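PDB 3CLW: conserved exported protein from Bacteroides fragilis, which is of unknown function but probably hydrolyses O-glycosidic bonds between sugars or in their conjugates. Local coordinates for residues E84-T92 with A193-F201; W68-E78 with K106-M114. All coordinates share one frame; numbering follows the deposited sequence.

Contact 1 and contact 2 illustrate two kinds of tie, loop to loop and loop to barrel wall. Along the chain their segments alternate: 68-78, 84-92, 106-114, then 193-201. Contact 2 joins strand 68-71 and the turn after it to the start of helix 108-119. Contact 1 joins the long connection between that strand and that helix to the loop between strand 178-182 and helix 204-221. Their centres are about 15 Å apart, yet they touch, with E198 OE1 near S76 OG and T92 OG1 near A74 N in probable hydrogen bonds. All four segments lie within the range assigned to O-glycosyl hydrolase family 30, a TIM-barrel family.

Contact 1: E84-T92 with A193-F201; sequences EVDNSWNRT and ANSFQEGSF
The backbone carbonyl of F196 is gripped by two asparagine amides that approach from opposite faces of its plane. N90 ND2 makes the shorter and straighter bond, 2.8 Å to F196 O with an N-H...O angle of 166°, while N87 ND2 reaches F196 O at 3.1 Å from well above that plane. The same N90 nitrogen lies over one face of the F196 ring, toward its rim, the amide plane turned 78° from the ring. A chi1 of 178° swings F196 CG away from the backbone N and sets the ring against this amide. N87 meets the ring obliquely, and its orientation is fixed further by ND2 donating to D86 OD1 and by OD1 accepting from N90 N in an Asx motif. Beside this, D86 N donates to S195 O at 2.8 Å, and S195 OG returns a bond to D86 OD2 from above the carboxylate plane. V85 CG1 rests on F196 O and CG2 comes within 3.8 Å of E198 CG. Beyond them, E198 OE1 bonds S76 OG and approaches T92 OG1 at a doubtfully short distance, and a water bridges N90 O to E198 N. Two beta-to-alpha loops of the TIM barrel thus meet: 84-92 follows strand 68-71 and precedes helix 108-119, whereas the loop holding 193-201 runs from strand 178-182 to helix 204-221.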
# COMPACT_ATOMS: atom_id res chain seq x y z
N GLU A 84 -27.05 6.69 1.48
CA GLU A 84 -25.67 6.68 0.99
C GLU A 84 -24.65 6.79 2.12
O GLU A 84 -25.01 6.73 3.30
CB GLU A 84 -25.48 7.84 0.01
CG GLU A 84 -25.75 7.47 -1.44
CD GLU A 84 -24.63 6.59 -2.06
OE1 GLU A 84 -23.69 6.19 -1.35
OE2 GLU A 84 -24.71 6.28 -3.27
N VAL A 85 -23.37 6.93 1.76
CA VAL A 85 -22.31 7.24 2.72
C VAL A 85 -22.79 8.37 3.64
O VAL A 85 -23.32 9.40 3.17
CB VAL A 85 -21.00 7.66 1.98
CG1 VAL A 85 -19.87 8.03 2.95
CG2 VAL A 85 -20.55 6.53 1.04
N ASP A 86 -22.62 8.16 4.94
CA ASP A 86 -23.29 8.99 5.95
C ASP A 86 -22.50 10.22 6.43
O ASP A 86 -22.90 10.88 7.39
CB ASP A 86 -23.76 8.13 7.15
CG ASP A 86 -22.61 7.50 7.93
OD1 ASP A 86 -21.45 7.95 7.85
OD2 ASP A 86 -22.88 6.52 8.65
N ASN A 87 -21.40 10.55 5.76
CA ASN A 87 -20.57 11.66 6.17
C ASN A 87 -19.90 12.29 4.96
O ASN A 87 -19.79 11.67 3.87
CB ASN A 87 -19.52 11.17 7.17
CG ASN A 87 -18.53 10.23 6.54
OD1 ASN A 87 -17.57 10.68 5.92
ND2 ASN A 87 -18.77 8.92 6.68
N SER A 88 -19.44 13.52 5.15
CA SER A 88 -18.96 14.33 4.05
C SER A 88 -17.52 14.05 3.66
O SER A 88 -17.13 14.33 2.52
CB SER A 88 -19.16 15.82 4.33
OG SER A 88 -18.38 16.23 5.42
N TRP A 89 -16.72 13.50 4.58
CA TRP A 89 -15.34 13.15 4.26
C TRP A 89 -15.23 12.05 3.19
O TRP A 89 -14.37 12.10 2.30
CB TRP A 89 -14.65 12.64 5.52
CG TRP A 89 -14.13 13.69 6.47
CD1 TRP A 89 -14.62 13.99 7.72
CD2 TRP A 89 -13.00 14.55 6.26
NE1 TRP A 89 -13.87 15.00 8.29
CE2 TRP A 89 -12.86 15.35 7.42
CE3 TRP A 89 -12.09 14.73 5.20
CZ2 TRP A 89 -11.84 16.30 7.56
CZ3 TRP A 89 -11.08 15.66 5.33
CH2 TRP A 89 -10.97 16.44 6.50
N ASN A 90 -16.10 11.04 3.31
CA ASN A 90 -15.90 9.75 2.65
C ASN A 90 -16.73 9.55 1.40
O ASN A 90 -16.66 8.49 0.78
CB ASN A 90 -16.15 8.63 3.64
CG ASN A 90 -15.16 8.62 4.78
OD1 ASN A 90 -14.24 9.41 4.82
ND2 ASN A 90 -15.35 7.72 5.71
N ARG A 91 -17.51 10.57 1.03
CA ARG A 91 -18.27 10.60 -0.21
C ARG A 91 -17.35 10.93 -1.37
O ARG A 91 -16.35 11.65 -1.19
CB ARG A 91 -19.38 11.66 -0.13
CG ARG A 91 -20.62 11.17 0.61
CD ARG A 91 -21.56 12.32 0.95
NE ARG A 91 -22.51 11.90 1.97
CZ ARG A 91 -23.00 12.69 2.93
NH1 ARG A 91 -22.64 13.98 3.05
NH2 ARG A 91 -23.84 12.18 3.78
N THR A 92 -17.67 10.40 -2.55
CA THR A 92 -16.87 10.63 -3.76
C THR A 92 -17.75 11.12 -4.89
O THR A 92 -18.92 10.70 -4.99
CB THR A 92 -16.14 9.31 -4.25
OG1 THR A 92 -17.10 8.35 -4.72
CG2 THR A 92 -15.34 8.67 -3.14
N ALA A 193 -23.41 -3.84 6.06
CA ALA A 193 -23.49 -3.38 7.46
C ALA A 193 -22.78 -2.02 7.76
O ALA A 193 -22.67 -1.62 8.94
CB ALA A 193 -22.93 -4.47 8.40
N ASN A 194 -22.32 -1.31 6.73
CA ASN A 194 -21.41 -0.18 6.92
C ASN A 194 -21.79 0.96 5.97
O ASN A 194 -21.74 0.80 4.76
CB ASN A 194 -19.96 -0.67 6.69
CG ASN A 194 -18.89 0.45 6.80
OD1 ASN A 194 -19.17 1.63 6.67
ND2 ASN A 194 -17.64 0.04 7.01
N SER A 195 -22.21 2.09 6.52
CA SER A 195 -22.57 3.23 5.68
C SER A 195 -21.59 4.38 5.88
O SER A 195 -21.85 5.50 5.45
CB SER A 195 -23.99 3.68 6.01
OG SER A 195 -24.05 4.06 7.36
N PHE A 196 -20.47 4.09 6.54
CA PHE A 196 -19.40 5.08 6.78
C PHE A 196 -18.58 5.36 5.49
O PHE A 196 -17.79 6.29 5.43
CB PHE A 196 -18.51 4.55 7.95
CG PHE A 196 -17.32 5.43 8.29
CD1 PHE A 196 -17.49 6.70 8.86
CD2 PHE A 196 -16.01 4.97 8.09
CE1 PHE A 196 -16.38 7.51 9.18
CE2 PHE A 196 -14.90 5.76 8.41
CZ PHE A 196 -15.09 7.04 8.96
N GLN A 197 -18.85 4.59 4.44
CA GLN A 197 -17.89 4.34 3.39
C GLN A 197 -18.53 3.55 2.23
O GLN A 197 -19.37 2.69 2.48
CB GLN A 197 -16.80 3.44 3.99
CG GLN A 197 -15.59 3.47 3.24
CD GLN A 197 -14.70 2.27 3.50
OE1 GLN A 197 -14.46 1.89 4.63
NE2 GLN A 197 -14.15 1.73 2.43
N GLU A 198 -18.09 3.83 1.00
CA GLU A 198 -18.41 3.01 -0.17
C GLU A 198 -17.84 1.60 -0.06
O GLU A 198 -16.75 1.39 0.48
CB GLU A 198 -17.85 3.66 -1.44
CG GLU A 198 -18.39 5.05 -1.73
CD GLU A 198 -17.79 5.70 -2.97
OE1 GLU A 198 -18.36 6.72 -3.43
OE2 GLU A 198 -16.75 5.19 -3.50
N GLY A 199 -18.57 0.61 -0.57
CA GLY A 199 -18.10 -0.77 -0.49
C GLY A 199 -18.98 -1.77 -1.19
O GLY A 199 -20.14 -1.49 -1.50
N SER A 200 -18.40 -2.94 -1.46
CA SER A 200 -19.16 -4.13 -1.85
C SER A 200 -18.45 -5.46 -1.58
O SER A 200 -17.28 -5.65 -1.93
CB SER A 200 -19.60 -4.09 -3.32
OG SER A 200 -20.50 -5.18 -3.57
N PHE A 201 -19.19 -6.37 -0.97
CA PHE A 201 -18.89 -7.80 -0.99
C PHE A 201 -18.77 -8.25 -2.44
O PHE A 201 -19.40 -7.68 -3.32
CB PHE A 201 -20.02 -8.56 -0.29
CG PHE A 201 -19.88 -10.06 -0.34
CD1 PHE A 201 -18.96 -10.72 0.48
CD2 PHE A 201 -20.65 -10.82 -1.21
CE1 PHE A 201 -18.83 -12.09 0.44
CE2 PHE A 201 -20.52 -12.21 -1.25
CZ PHE A 201 -19.61 -12.84 -0.42
O HOH W 1 -15.95 6.05 0.53

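Contact 2: W68-E78 with K106-M114; sequences WRVNIGAGSYE and KQAGQQWFM
Q107, the N-cap residue of the helix, links it to the chain leaving strand 68-71, using both ends of its amide. NE2 donates to N71 O at 2.8 Å, in the carbonyl plane, and OE1 accepts from G73 N at 2.9 Å, the N-H nearly straight (166°) but the nitrogen above the plane of the amide carbonyl. A water joining OE1 to G73 O adds a third link, and Q107 NE2 also donates to Q110 OE1, which ties the two glutamines together. Q110 NE2 then adds a second bond to N71 O and a further one to D26 OD2, so the N71 carbonyl is held by two side-chain donors. W68 and V70 make the apolar part. The indole stands obliquely to F113, with CZ2 4.2 Å from F113 CD2, and its NE1 reaches Q110 O through a water at the ring edge. V70 directs CG2 at M114 CG, 4.0 Å away, the two side chains crossing at about a right angle. K106, extended beyond CG (chi2 173°), carries NZ out to E78 in a salt bridge, meeting OE2 at 2.7 Å on the anti lone pair; C94 N donates to that same oxygen. Strand 68-71 and helix 108-114 run nearly antiparallel (164°), and the axes of these segments approach to 9.7 Å, as expected of a barrel strand and the helix covering it. Strand 125-128 pairs with 68-71, while helices 30-36 and 39-50 pack against W68 and F113.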
# COMPACT_ATOMS: atom_id res chain seq x y z
N TRP A 68 1.18 5.65 -6.56
CA TRP A 68 0.14 6.43 -5.84
C TRP A 68 -1.21 5.83 -6.17
O TRP A 68 -1.51 5.61 -7.35
CB TRP A 68 0.18 7.91 -6.24
CG TRP A 68 -0.81 8.87 -5.52
CD1 TRP A 68 -1.77 9.67 -6.11
CD2 TRP A 68 -0.85 9.15 -4.12
NE1 TRP A 68 -2.40 10.43 -5.16
CE2 TRP A 68 -1.86 10.14 -3.93
CE3 TRP A 68 -0.15 8.66 -3.00
CZ2 TRP A 68 -2.21 10.62 -2.65
CZ3 TRP A 68 -0.48 9.16 -1.72
CH2 TRP A 68 -1.51 10.13 -1.56
N ARG A 69 -2.00 5.50 -5.14
CA ARG A 69 -3.29 4.87 -5.39
C ARG A 69 -4.41 5.92 -5.40
O ARG A 69 -4.64 6.61 -4.39
CB ARG A 69 -3.58 3.76 -4.38
CG ARG A 69 -2.58 2.58 -4.38
CD ARG A 69 -2.83 1.61 -3.21
NE ARG A 69 -4.21 1.11 -3.21
CZ ARG A 69 -4.61 -0.05 -3.75
NH1 ARG A 69 -3.75 -0.90 -4.33
NH2 ARG A 69 -5.90 -0.37 -3.68
N VAL A 70 -5.10 6.04 -6.54
CA VAL A 70 -6.18 7.00 -6.73
C VAL A 70 -7.57 6.32 -6.65
O VAL A 70 -7.87 5.37 -7.39
CB VAL A 70 -5.98 7.74 -8.09
CG1 VAL A 70 -7.16 8.69 -8.40
CG2 VAL A 70 -4.67 8.49 -8.06
N ASN A 71 -8.40 6.81 -5.73
CA ASN A 71 -9.77 6.34 -5.56
C ASN A 71 -10.69 6.96 -6.60
O ASN A 71 -11.10 8.13 -6.48
CB ASN A 71 -10.29 6.67 -4.14
CG ASN A 71 -11.67 6.04 -3.84
OD1 ASN A 71 -12.42 6.56 -3.03
ND2 ASN A 71 -11.99 4.96 -4.50
N ILE A 72 -11.02 6.17 -7.62
CA ILE A 72 -11.99 6.57 -8.61
C ILE A 72 -13.36 6.49 -7.94
O ILE A 72 -13.78 5.43 -7.45
CB ILE A 72 -11.89 5.67 -9.87
CG1 ILE A 72 -10.49 5.81 -10.52
CG2 ILE A 72 -12.98 6.00 -10.85
CD1 ILE A 72 -10.10 7.24 -10.93
N GLY A 73 -14.02 7.64 -7.87
CA GLY A 73 -15.30 7.75 -7.19
C GLY A 73 -16.48 7.05 -7.84
O GLY A 73 -16.52 6.85 -9.05
N ALA A 74 -17.48 6.75 -7.02
CA ALA A 74 -18.62 5.94 -7.40
C ALA A 74 -19.86 6.81 -7.28
O ALA A 74 -20.98 6.36 -7.55
CB ALA A 74 -18.72 4.71 -6.48
N GLY A 75 -19.66 8.07 -6.86
CA GLY A 75 -20.71 9.08 -6.87
C GLY A 75 -21.62 9.09 -5.65
O GLY A 75 -22.76 9.52 -5.73
N SER A 76 -21.13 8.61 -4.52
CA SER A 76 -21.92 8.72 -3.32
C SER A 76 -22.14 10.21 -2.95
O SER A 76 -23.05 10.53 -2.20
CB SER A 76 -21.25 7.97 -2.17
OG SER A 76 -19.91 8.36 -2.01
N TYR A 77 -21.34 11.10 -3.51
CA TYR A 77 -21.55 12.53 -3.32
C TYR A 77 -22.74 13.05 -4.13
O TYR A 77 -23.62 13.70 -3.57
CB TYR A 77 -20.27 13.34 -3.64
CG TYR A 77 -20.51 14.84 -3.58
CD1 TYR A 77 -20.46 15.52 -2.36
CD2 TYR A 77 -20.81 15.58 -4.74
CE1 TYR A 77 -20.67 16.88 -2.28
CE2 TYR A 77 -21.04 16.93 -4.67
CZ TYR A 77 -20.97 17.60 -3.42
OH TYR A 77 -21.19 18.99 -3.32
N GLU A 78 -22.78 12.80 -5.44
CA GLU A 78 -23.98 13.18 -6.24
C GLU A 78 -25.26 12.51 -5.72
O GLU A 78 -26.33 13.06 -5.84
CB GLU A 78 -23.82 12.80 -7.73
CG GLU A 78 -22.80 13.61 -8.52
CD GLU A 78 -21.40 13.00 -8.47
OE1 GLU A 78 -21.13 12.17 -7.55
OE2 GLU A 78 -20.58 13.34 -9.36
N LYS A 106 -14.49 16.68 -12.29
CA LYS A 106 -14.73 16.25 -10.92
C LYS A 106 -13.47 15.60 -10.31
O LYS A 106 -12.49 15.40 -11.01
CB LYS A 106 -15.92 15.27 -10.91
CG LYS A 106 -17.22 15.93 -11.47
CD LYS A 106 -18.34 14.91 -11.61
CE LYS A 106 -19.75 15.57 -11.65
NZ LYS A 106 -20.78 14.43 -11.79
N GLN A 107 -13.49 15.29 -9.01
CA GLN A 107 -12.31 14.73 -8.33
C GLN A 107 -11.07 15.66 -8.47
O GLN A 107 -9.93 15.19 -8.60
CB GLN A 107 -12.01 13.29 -8.84
CG GLN A 107 -13.24 12.35 -8.65
CD GLN A 107 -12.90 10.86 -8.51
OE1 GLN A 107 -13.29 10.06 -9.35
NE2 GLN A 107 -12.22 10.47 -7.43
N ALA A 108 -11.33 16.99 -8.43
CA ALA A 108 -10.30 18.02 -8.67
C ALA A 108 -9.15 17.95 -7.67
O ALA A 108 -7.98 17.98 -8.06
CB ALA A 108 -10.93 19.42 -8.67
N GLY A 109 -9.48 17.79 -6.38
CA GLY A 109 -8.46 17.74 -5.35
C GLY A 109 -7.51 16.56 -5.59
O GLY A 109 -6.30 16.68 -5.45
N GLN A 110 -8.08 15.42 -5.96
CA GLN A 110 -7.27 14.24 -6.26
C GLN A 110 -6.43 14.41 -7.53
O GLN A 110 -5.29 13.93 -7.58
CB GLN A 110 -8.16 13.01 -6.35
CG GLN A 110 -8.67 12.53 -5.03
CD GLN A 110 -9.81 11.55 -5.22
OE1 GLN A 110 -10.97 11.97 -5.28
NE2 GLN A 110 -9.49 10.26 -5.35
N GLN A 111 -6.97 15.12 -8.52
CA GLN A 111 -6.20 15.41 -9.72
C GLN A 111 -5.04 16.35 -9.43
O GLN A 111 -3.99 16.21 -10.03
CB GLN A 111 -7.06 15.97 -10.85
CG GLN A 111 -8.17 15.01 -11.35
CD GLN A 111 -8.92 15.60 -12.51
OE1 GLN A 111 -8.33 16.04 -13.48
NE2 GLN A 111 -10.22 15.65 -12.40
N TRP A 112 -5.22 17.29 -8.51
CA TRP A 112 -4.11 18.13 -8.04
C TRP A 112 -2.96 17.25 -7.53
O TRP A 112 -1.82 17.48 -7.87
CB TRP A 112 -4.55 19.15 -6.95
CG TRP A 112 -3.40 20.04 -6.62
CD1 TRP A 112 -3.05 21.21 -7.27
CD2 TRP A 112 -2.39 19.80 -5.64
NE1 TRP A 112 -1.88 21.71 -6.74
CE2 TRP A 112 -1.46 20.87 -5.74
CE3 TRP A 112 -2.17 18.79 -4.69
CZ2 TRP A 112 -0.33 20.96 -4.90
CZ3 TRP A 112 -1.07 18.89 -3.86
CH2 TRP A 112 -0.14 19.96 -4.00
N PHE A 113 -3.27 16.28 -6.67
CA PHE A 113 -2.27 15.32 -6.15
C PHE A 113 -1.55 14.52 -7.22
O PHE A 113 -0.34 14.34 -7.16
CB PHE A 113 -2.87 14.39 -5.09
CG PHE A 113 -2.76 14.93 -3.73
CD1 PHE A 113 -3.77 15.74 -3.21
CD2 PHE A 113 -1.61 14.72 -3.00
CE1 PHE A 113 -3.64 16.32 -1.97
CE2 PHE A 113 -1.47 15.28 -1.76
CZ PHE A 113 -2.49 16.08 -1.24
N MET A 114 -2.29 14.06 -8.23
CA MET A 114 -1.65 13.42 -9.42
C MET A 114 -0.63 14.36 -10.05
O MET A 114 0.50 13.97 -10.31
CB MET A 114 -2.70 12.96 -10.43
CG MET A 114 -3.66 11.86 -9.90
SD MET A 114 -4.98 11.35 -11.05
CE MET A 114 -3.99 10.58 -12.32
O HOH W 2 -4.82 11.86 -5.91
O HOH W 3 -15.29 8.76 -10.93